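Local coordinates for activator of Hsp90 ATPase homologue 1/2-like C-terminal domain-containing protein (Staphylococcus saprophyticus subsp. saprophyticus, PDB 3Q6A) that is of unknown function but belongs to the AHA1 family of Bet v 1-like proteins and possibly binds a ligand or acts on Hsp90, at residues D[1-9]-D[105-113]; D[12-20]-D[79-90]. All blocks are in the same frame, centred on the assembly; numbering follows the deposited sequence.

Contact 1. Residues D[1-9]-D[105-113]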
loop_
_atom_site.group_PDB
_atom_site.type_symbol
_atom_site.label_atom_id
_atom_site.label_comp_id
_atom_site.label_asym_id
_atom_site.label_seq_id
_atom_site.Cartn_x
_atom_site.Cartn_y
_atom_site.Cartn_z
HETATM N N MSE D 1 16.206 3.189 -14.043
HETATM C CA MSE D 1 14.886 2.938 -13.401
HETATM C C MSE D 1 14.592 3.930 -12.293
HETATM O O MSE D 1 15.412 4.152 -11.403
HETATM C CB MSE D 1 14.838 1.524 -12.813
HETATM C CG MSE D 1 14.000 0.530 -13.603
HETATM SE SE MSE D 1 12.091 0.776 -13.398
HETATM C CE MSE D 1 11.777 1.968 -14.890
ATOM N N ASP D 2 13.413 4.532 -12.365
ATOM C CA ASP D 2 12.966 5.471 -11.355
ATOM C C ASP D 2 11.659 4.903 -10.836
ATOM O O ASP D 2 10.762 4.592 -11.614
ATOM C CB ASP D 2 12.740 6.855 -11.966
ATOM C CG ASP D 2 14.039 7.588 -12.241
ATOM O OD1 ASP D 2 15.023 6.926 -12.630
ATOM O OD2 ASP D 2 14.073 8.827 -12.076
ATOM N N ILE D 3 11.562 4.732 -9.525
ATOM C CA ILE D 3 10.347 4.202 -8.932
ATOM C C ILE D 3 9.428 5.380 -8.645
ATOM O O ILE D 3 9.671 6.169 -7.737
ATOM C CB ILE D 3 10.647 3.444 -7.624
ATOM C CG1 ILE D 3 11.727 2.390 -7.883
ATOM C CG2 ILE D 3 9.383 2.790 -7.096
ATOM C CD1 ILE D 3 12.149 1.620 -6.646
ATOM N N ILE D 4 8.368 5.487 -9.437
ATOM C CA ILE D 4 7.404 6.568 -9.296
ATOM C C ILE D 4 6.063 6.013 -8.816
ATOM O O ILE D 4 5.503 5.092 -9.426
ATOM C CB ILE D 4 7.207 7.302 -10.649
ATOM C CG1 ILE D 4 8.554 7.833 -11.148
ATOM C CG2 ILE D 4 6.231 8.462 -10.485
ATOM C CD1 ILE D 4 8.520 8.374 -12.564
ATOM N N THR D 5 5.563 6.553 -7.711
ATOM C CA THR D 5 4.289 6.111 -7.166
ATOM C C THR D 5 3.357 7.302 -6.960
ATOM O O THR D 5 3.780 8.354 -6.498
ATOM C CB THR D 5 4.494 5.384 -5.818
ATOM O OG1 THR D 5 5.499 4.376 -5.979
ATOM C CG2 THR D 5 3.211 4.723 -5.373
ATOM N N LYS D 6 2.089 7.135 -7.312
ATOM C CA LYS D 6 1.121 8.216 -7.154
ATOM C C LYS D 6 -0.029 7.760 -6.282
ATOM O O LYS D 6 -0.499 6.629 -6.416
ATOM C CB LYS D 6 0.591 8.658 -8.522
ATOM C CG LYS D 6 1.629 9.339 -9.401
ATOM C CD LYS D 6 1.039 9.806 -10.726
ATOM C CE LYS D 6 2.075 10.587 -11.522
ATOM N NZ LYS D 6 1.546 11.089 -12.821
HETATM N N MSE D 7 -0.467 8.628 -5.372
HETATM C CA MSE D 7 -1.570 8.302 -4.469
HETATM C C MSE D 7 -2.505 9.493 -4.292
HETATM O O MSE D 7 -2.067 10.595 -3.977
HETATM C CB MSE D 7 -1.045 7.896 -3.093
HETATM C CG MSE D 7 -2.146 7.502 -2.097
HETATM SE SE MSE D 7 -2.949 5.910 -2.497
HETATM C CE MSE D 7 -1.585 4.723 -2.000
ATOM N N GLN D 8 -3.791 9.252 -4.488
ATOM C CA GLN D 8 -4.797 10.290 -4.313
ATOM C C GLN D 8 -5.162 10.361 -2.841
ATOM O O GLN D 8 -5.359 9.329 -2.194
ATOM C CB GLN D 8 -6.041 9.969 -5.157
ATOM C CG GLN D 8 -7.274 10.762 -4.747
ATOM C CD GLN D 8 -7.186 12.244 -5.080
ATOM O OE1 GLN D 8 -7.745 13.074 -4.364
ATOM N NE2 GLN D 8 -6.506 12.582 -6.182
ATOM N N VAL D 9 -5.196 11.575 -2.298
ATOM C CA VAL D 9 -5.570 11.802 -0.910
ATOM C C VAL D 9 -6.623 12.915 -0.939
ATOM O O VAL D 9 -6.359 14.016 -1.426
ATOM C CB VAL D 9 -4.380 12.246 -0.049
ATOM C CG1 VAL D 9 -4.800 12.257 1.391
ATOM C CG2 VAL D 9 -3.181 11.296 -0.257
ATOM N N LEU D 105 13.823 -3.507 -6.470
ATOM C CA LEU D 105 12.781 -2.651 -7.030
ATOM C C LEU D 105 11.443 -2.949 -6.374
ATOM O O LEU D 105 10.738 -2.033 -5.948
ATOM C CB LEU D 105 12.636 -2.872 -8.548
ATOM C CG LEU D 105 13.771 -2.394 -9.461
ATOM C CD1 LEU D 105 13.419 -2.692 -10.906
ATOM C CD2 LEU D 105 13.988 -0.907 -9.283
ATOM N N LEU D 106 11.085 -4.233 -6.306
ATOM C CA LEU D 106 9.802 -4.612 -5.720
ATOM C C LEU D 106 9.706 -4.199 -4.264
ATOM O O LEU D 106 8.661 -3.736 -3.810
ATOM C CB LEU D 106 9.571 -6.122 -5.857
ATOM C CG LEU D 106 9.313 -6.651 -7.274
ATOM C CD1 LEU D 106 9.445 -8.172 -7.310
ATOM C CD2 LEU D 106 7.932 -6.236 -7.713
ATOM N N GLY D 107 10.800 -4.374 -3.533
ATOM C CA GLY D 107 10.810 -4.018 -2.132
ATOM C C GLY D 107 10.639 -2.528 -1.916
ATOM O O GLY D 107 9.916 -2.112 -1.017
ATOM N N GLN D 108 11.307 -1.714 -2.719
ATOM C CA GLN D 108 11.181 -0.274 -2.556
ATOM C C GLN D 108 9.782 0.178 -2.969
ATOM O O GLN D 108 9.173 1.005 -2.299
ATOM C CB GLN D 108 12.243 0.457 -3.373
ATOM C CG GLN D 108 13.628 0.363 -2.743
ATOM C CD GLN D 108 13.694 1.047 -1.388
ATOM O OE1 GLN D 108 13.865 2.266 -1.300
ATOM N NE2 GLN D 108 13.539 0.266 -0.323
ATOM N N LYS D 109 9.286 -0.370 -4.072
ATOM C CA LYS D 109 7.935 -0.034 -4.531
ATOM C C LYS D 109 6.947 -0.294 -3.385
ATOM O O LYS D 109 6.068 0.528 -3.091
ATOM C CB LYS D 109 7.571 -0.888 -5.747
ATOM C CG LYS D 109 6.216 -0.523 -6.365
ATOM C CD LYS D 109 6.240 0.895 -6.982
ATOM C CE LYS D 109 4.858 1.235 -7.573
ATOM N NZ LYS D 109 4.860 2.607 -8.167
ATOM N N GLU D 110 7.091 -1.446 -2.746
ATOM C CA GLU D 110 6.237 -1.821 -1.629
ATOM C C GLU D 110 6.302 -0.746 -0.544
ATOM O O GLU D 110 5.282 -0.314 -0.030
ATOM C CB GLU D 110 6.708 -3.155 -1.055
ATOM C CG GLU D 110 5.954 -3.607 0.171
ATOM C CD GLU D 110 6.435 -4.950 0.617
ATOM O OE1 GLU D 110 7.616 -5.039 1.012
ATOM O OE2 GLU D 110 5.653 -5.908 0.556
ATOM N N GLY D 111 7.508 -0.314 -0.197
ATOM C CA GLY D 111 7.631 0.692 0.848
ATOM C C GLY D 111 6.902 1.991 0.528
ATOM O O GLY D 111 6.221 2.564 1.387
ATOM N N TRP D 112 7.051 2.452 -0.705
ATOM C CA TRP D 112 6.420 3.697 -1.140
ATOM C C TRP D 112 4.916 3.563 -1.172
ATOM O O TRP D 112 4.211 4.449 -0.697
ATOM C CB TRP D 112 6.928 4.102 -2.523
ATOM C CG TRP D 112 8.335 4.626 -2.503
ATOM C CD1 TRP D 112 9.444 4.036 -3.054
ATOM C CD2 TRP D 112 8.792 5.822 -1.856
ATOM N NE1 TRP D 112 10.567 4.792 -2.782
ATOM C CE2 TRP D 112 10.193 5.892 -2.048
ATOM C CE3 TRP D 112 8.153 6.842 -1.128
ATOM C CZ2 TRP D 112 10.964 6.942 -1.540
ATOM C CZ3 TRP D 112 8.924 7.884 -0.622
ATOM C CH2 TRP D 112 10.314 7.925 -0.831
ATOM N N VAL D 113 4.421 2.442 -1.698
ATOM C CA VAL D 113 2.973 2.249 -1.758
ATOM C C VAL D 113 2.385 2.162 -0.364
ATOM O O VAL D 113 1.360 2.757 -0.087
ATOM C CB VAL D 113 2.597 0.971 -2.522
ATOM C CG1 VAL D 113 1.075 0.797 -2.522
ATOM C CG2 VAL D 113 3.126 1.061 -3.961
#
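Lys109 NZ donates a hydrogen bond of 2.9 Å to Thr5 OG1, the two side chains reaching tip to tip from helix 105-113 and strand 3-9. The carbonyl oxygen of Ile4 is equally close to NZ, but the angle is too poor for a hydrogen bond. The lysine chain leaves with CG anti to the backbone N (chi1 -175°), bends once at chi2 and then runs extended, which carries the ammonium group over to the strand. On the way its CD lies 3.7 Å from Ile3 CG2, the two side chains running antiparallel alongside one another. The other branch of Ile3 ends in CD1, which meets Gln108 CB at 3.5 Å, crossing that side chain at about a right angle, and Leu105 CD2 at 4.1 Å. Farther along, Thr5 turns its methyl CG2 to Val113 CG2 (3.9 Å), while its OG1 lies 3.7 Å from Trp112 CB. The indole nitrogen of Trp112 is hydrogen-bonded to Glu94. Glu110 of the second subunit forms only a long, weak ion pair with Lys109. Thr5 thus gives the buried lysine a neutral oxygen partner, and the ammonium charge is perhaps offset partly across the dimer interface.

Contact 2. Residues D[12-20]-D[79-90]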
loop_
_atom_site.group_PDB
_atom_site.type_symbol
_atom_site.label_atom_id
_atom_site.label_comp_id
_atom_site.label_asym_id
_atom_site.label_seq_id
_atom_site.Cartn_x
_atom_site.Cartn_y
_atom_site.Cartn_z
ATOM N N PRO D 12 -6.987 18.972 1.054
ATOM C CA PRO D 12 -6.234 20.005 0.334
ATOM C C PRO D 12 -4.725 19.757 0.365
ATOM O O PRO D 12 -4.193 19.213 1.328
ATOM C CB PRO D 12 -6.620 21.298 1.059
ATOM C CG PRO D 12 -8.001 21.000 1.561
ATOM C CD PRO D 12 -7.837 19.577 2.089
ATOM N N ARG D 13 -4.065 20.185 -0.708
ATOM C CA ARG D 13 -2.628 20.036 -0.903
ATOM C C ARG D 13 -1.793 20.535 0.270
ATOM O O ARG D 13 -0.804 19.896 0.641
ATOM C CB ARG D 13 -2.225 20.760 -2.190
ATOM C CG ARG D 13 -0.834 20.452 -2.670
ATOM C CD ARG D 13 -0.564 21.123 -3.995
ATOM N NE ARG D 13 -0.677 22.573 -3.897
ATOM C CZ ARG D 13 -0.199 23.418 -4.806
ATOM N NH1 ARG D 13 0.428 22.955 -5.882
ATOM N NH2 ARG D 13 -0.353 24.723 -4.641
ATOM N N GLU D 14 -2.187 21.669 0.850
ATOM C CA GLU D 14 -1.462 22.232 1.982
ATOM C C GLU D 14 -1.451 21.251 3.138
ATOM O O GLU D 14 -0.427 21.053 3.793
ATOM C CB GLU D 14 -2.105 23.544 2.469
ATOM C CG GLU D 14 -2.084 24.704 1.484
ATOM C CD GLU D 14 -3.023 24.499 0.314
ATOM O OE1 GLU D 14 -4.009 23.740 0.480
ATOM O OE2 GLU D 14 -2.780 25.108 -0.758
ATOM N N THR D 15 -2.597 20.626 3.387
ATOM C CA THR D 15 -2.725 19.681 4.481
ATOM C C THR D 15 -1.840 18.450 4.304
ATOM O O THR D 15 -1.286 17.940 5.273
ATOM C CB THR D 15 -4.178 19.207 4.644
ATOM O OG1 THR D 15 -5.018 20.333 4.920
ATOM C CG2 THR D 15 -4.285 18.211 5.797
ATOM N N VAL D 16 -1.721 17.974 3.072
ATOM C CA VAL D 16 -0.887 16.805 2.803
ATOM C C VAL D 16 0.586 17.201 2.972
ATOM O O VAL D 16 1.367 16.470 3.573
ATOM C CB VAL D 16 -1.110 16.268 1.372
ATOM C CG1 VAL D 16 -0.210 15.052 1.128
ATOM C CG2 VAL D 16 -2.586 15.878 1.180
ATOM N N PHE D 17 0.954 18.365 2.443
ATOM C CA PHE D 17 2.325 18.864 2.546
ATOM C C PHE D 17 2.704 18.953 4.018
ATOM O O PHE D 17 3.764 18.478 4.428
ATOM C CB PHE D 17 2.435 20.249 1.891
ATOM C CG PHE D 17 3.793 20.905 2.056
ATOM C CD1 PHE D 17 4.840 20.611 1.183
ATOM C CD2 PHE D 17 4.015 21.807 3.093
ATOM C CE1 PHE D 17 6.098 21.215 1.343
ATOM C CE2 PHE D 17 5.264 22.412 3.263
ATOM C CZ PHE D 17 6.303 22.115 2.385
ATOM N N GLU D 18 1.818 19.546 4.816
ATOM C CA GLU D 18 2.054 19.701 6.241
ATOM C C GLU D 18 2.236 18.373 6.962
ATOM O O GLU D 18 2.968 18.296 7.948
ATOM C CB GLU D 18 0.909 20.470 6.901
ATOM C CG GLU D 18 0.890 21.970 6.612
ATOM C CD GLU D 18 2.137 22.703 7.117
ATOM O OE1 GLU D 18 2.463 22.591 8.319
ATOM O OE2 GLU D 18 2.783 23.392 6.305
ATOM N N ALA D 19 1.552 17.333 6.483
ATOM C CA ALA D 19 1.645 16.017 7.095
ATOM C C ALA D 19 3.085 15.507 7.122
ATOM O O ALA D 19 3.475 14.807 8.065
ATOM C CB ALA D 19 0.739 15.018 6.342
ATOM N N PHE D 20 3.867 15.859 6.107
ATOM C CA PHE D 20 5.266 15.423 6.041
ATOM C C PHE D 20 6.213 16.318 6.849
ATOM O O PHE D 20 6.949 15.833 7.709
ATOM C CB PHE D 20 5.786 15.399 4.591
ATOM C CG PHE D 20 5.238 14.269 3.730
ATOM C CD1 PHE D 20 4.019 14.398 3.053
ATOM C CD2 PHE D 20 5.975 13.094 3.559
ATOM C CE1 PHE D 20 3.543 13.370 2.215
ATOM C CE2 PHE D 20 5.519 12.059 2.725
ATOM C CZ PHE D 20 4.296 12.198 2.049
ATOM N N ILE D 79 9.145 14.307 -3.378
ATOM C CA ILE D 79 7.767 14.061 -2.994
ATOM C C ILE D 79 7.038 15.295 -3.498
ATOM O O ILE D 79 7.277 16.395 -3.010
ATOM C CB ILE D 79 7.627 13.938 -1.489
ATOM C CG1 ILE D 79 8.524 12.787 -0.986
ATOM C CG2 ILE D 79 6.174 13.646 -1.137
ATOM C CD1 ILE D 79 8.503 12.588 0.515
ATOM N N GLN D 80 6.186 15.109 -4.503
ATOM C CA GLN D 80 5.462 16.232 -5.113
ATOM C C GLN D 80 3.997 16.201 -4.741
ATOM O O GLN D 80 3.447 15.135 -4.484
ATOM C CB GLN D 80 5.587 16.170 -6.629
ATOM C CG GLN D 80 7.011 16.071 -7.134
ATOM C CD GLN D 80 7.074 15.991 -8.640
ATOM O OE1 GLN D 80 6.727 16.946 -9.336
ATOM N NE2 GLN D 80 7.509 14.853 -9.156
ATOM N N PHE D 81 3.372 17.376 -4.715
ATOM C CA PHE D 81 1.962 17.496 -4.379
ATOM C C PHE D 81 1.252 18.325 -5.452
ATOM O O PHE D 81 1.591 19.490 -5.657
ATOM C CB PHE D 81 1.800 18.164 -3.011
ATOM C CG PHE D 81 2.675 17.580 -1.932
ATOM C CD1 PHE D 81 4.050 17.803 -1.935
ATOM C CD2 PHE D 81 2.130 16.793 -0.918
ATOM C CE1 PHE D 81 4.872 17.248 -0.948
ATOM C CE2 PHE D 81 2.937 16.233 0.073
ATOM C CZ PHE D 81 4.315 16.461 0.058
ATOM N N GLU D 82 0.287 17.710 -6.139
ATOM C CA GLU D 82 -0.489 18.368 -7.190
ATOM C C GLU D 82 -1.963 18.391 -6.808
ATOM O O GLU D 82 -2.465 17.495 -6.116
ATOM C CB GLU D 82 -0.380 17.633 -8.524
ATOM C CG GLU D 82 0.988 17.552 -9.151
ATOM C CD GLU D 82 0.942 16.795 -10.464
ATOM O OE1 GLU D 82 0.442 15.651 -10.461
ATOM O OE2 GLU D 82 1.395 17.338 -11.496
ATOM N N GLU D 83 -2.672 19.415 -7.261
ATOM C CA GLU D 83 -4.087 19.486 -6.944
ATOM C C GLU D 83 -4.866 18.555 -7.848
ATOM O O GLU D 83 -4.501 18.354 -9.017
ATOM C CB GLU D 83 -4.608 20.923 -7.117
ATOM C CG GLU D 83 -4.190 21.867 -6.015
ATOM C CD GLU D 83 -5.009 23.141 -6.025
ATOM O OE1 GLU D 83 -4.843 23.937 -6.967
ATOM O OE2 GLU D 83 -5.829 23.332 -5.098
ATOM N N SER D 84 -5.936 17.979 -7.301
ATOM C CA SER D 84 -6.849 17.129 -8.064
ATOM C C SER D 84 -8.263 17.494 -7.589
ATOM O O SER D 84 -8.439 18.129 -6.545
ATOM C CB SER D 84 -6.586 15.624 -7.829
ATOM O OG SER D 84 -6.829 15.256 -6.490
ATOM N N GLU D 85 -9.264 17.101 -8.360
ATOM C CA GLU D 85 -10.653 17.385 -8.022
ATOM C C GLU D 85 -11.006 17.088 -6.556
ATOM O O GLU D 85 -11.458 17.972 -5.828
ATOM C CB GLU D 85 -11.566 16.571 -8.950
ATOM C CG GLU D 85 -13.037 16.951 -8.894
ATOM C CD GLU D 85 -13.937 15.905 -9.536
ATOM O OE1 GLU D 85 -13.657 15.487 -10.681
ATOM O OE2 GLU D 85 -14.930 15.506 -8.892
ATOM N N ALA D 86 -10.781 15.853 -6.109
ATOM C CA ALA D 86 -11.139 15.477 -4.754
ATOM C C ALA D 86 -10.116 15.877 -3.702
ATOM O O ALA D 86 -10.342 15.718 -2.494
ATOM C CB ALA D 86 -11.424 13.962 -4.694
ATOM N N GLY D 87 -8.989 16.417 -4.153
ATOM C CA GLY D 87 -7.992 16.838 -3.198
ATOM C C GLY D 87 -6.573 17.002 -3.699
ATOM O O GLY D 87 -6.218 18.011 -4.311
ATOM N N THR D 88 -5.762 15.984 -3.447
ATOM C CA THR D 88 -4.352 16.025 -3.801
ATOM C C THR D 88 -3.833 14.714 -4.382
ATOM O O THR D 88 -4.292 13.641 -4.011
ATOM C CB THR D 88 -3.503 16.292 -2.521
ATOM O OG1 THR D 88 -3.929 17.513 -1.891
ATOM C CG2 THR D 88 -1.992 16.361 -2.865
ATOM N N VAL D 89 -2.885 14.804 -5.301
ATOM C CA VAL D 89 -2.228 13.605 -5.812
ATOM C C VAL D 89 -0.783 13.748 -5.366
ATOM O O VAL D 89 -0.126 14.727 -5.711
ATOM C CB VAL D 89 -2.254 13.510 -7.337
ATOM C CG1 VAL D 89 -1.325 12.392 -7.808
ATOM C CG2 VAL D 89 -3.696 13.230 -7.804
ATOM N N VAL D 90 -0.301 12.783 -4.589
ATOM C CA VAL D 90 1.081 12.811 -4.125
ATOM C C VAL D 90 1.878 11.911 -5.061
ATOM O O VAL D 90 1.454 10.800 -5.388
ATOM C CB VAL D 90 1.216 12.263 -2.686
ATOM C CG1 VAL D 90 2.683 12.378 -2.220
ATOM C CG2 VAL D 90 0.289 13.006 -1.750
HETATM O O HOH W 1 -5.342 20.789 -2.990
#
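Phe81 stands at the centre, its ring touched by three side chains of helix 13-20. Val16 CG1 comes in at the ring edge, in plane, 3.5 Å from CE2. Phe17 lies over a face: its CA sits 4.1 Å from the centroid in a CH-pi contact, and its ring points an edge at the same phenylalanine, an edge-to-face pair with planes at 72° and centroids 5.7 Å apart. Phe20 meets Phe81 obliquely, CE1 to CE2 at 3.6 Å, and takes Ile79 CG2 over one of its own faces. Val16 CG1 also reaches Val90 CG2 at 3.6 Å, tying the helix to strand 87-90 too.

The first torsion of Arg13 (chi1 -168°) carries its side chain along the strand: CG packs 3.5 Å from Phe81 CB and CD 3.2 Å from Phe81 O, which lies at the guanidinium edge near its plane. The guanidinium takes Glu83 CG over one face. A water accepts from Arg13 N at 2.7 Å and donates to Gly87 O, with a weak bond to Glu83 OE2. Thr88 OG1 is hydrogen-bonded to Val11 O. Farther out, Phe29 pairs edge-to-face with Phe20, while Leu119 touches Phe20 and Leu123 touches Val16, both from helix 102-125. A short helix packed by an aromatic cluster onto an antiparallel hairpin, beside the long C-terminal helix, is consistent with the helix-grip fold of Bet v 1-like proteins.

The centres of the two contacts lie about 17 Å apart, and both rest on one antiparallel sheet in which strands 3-9 and 87-94 are neighbours. Along the chain the order is strand 3-9, helix 13-21, strands 75-84 and 87-94, then helix 102-125, so contact 2 forms wholly between the two halves of contact 1. They meet directly where Val9 N probably bonds to Thr88 O, at 2.8 Å. Contact 1 sets the C-terminal helix along strand 3-9, the outermost strand within this chain, whereas contact 2 seats the short helix on the adjoining hairpin. Together they place helices 13-21 and 102-125 against the same sheet, and only contact 1 touches the second subunit.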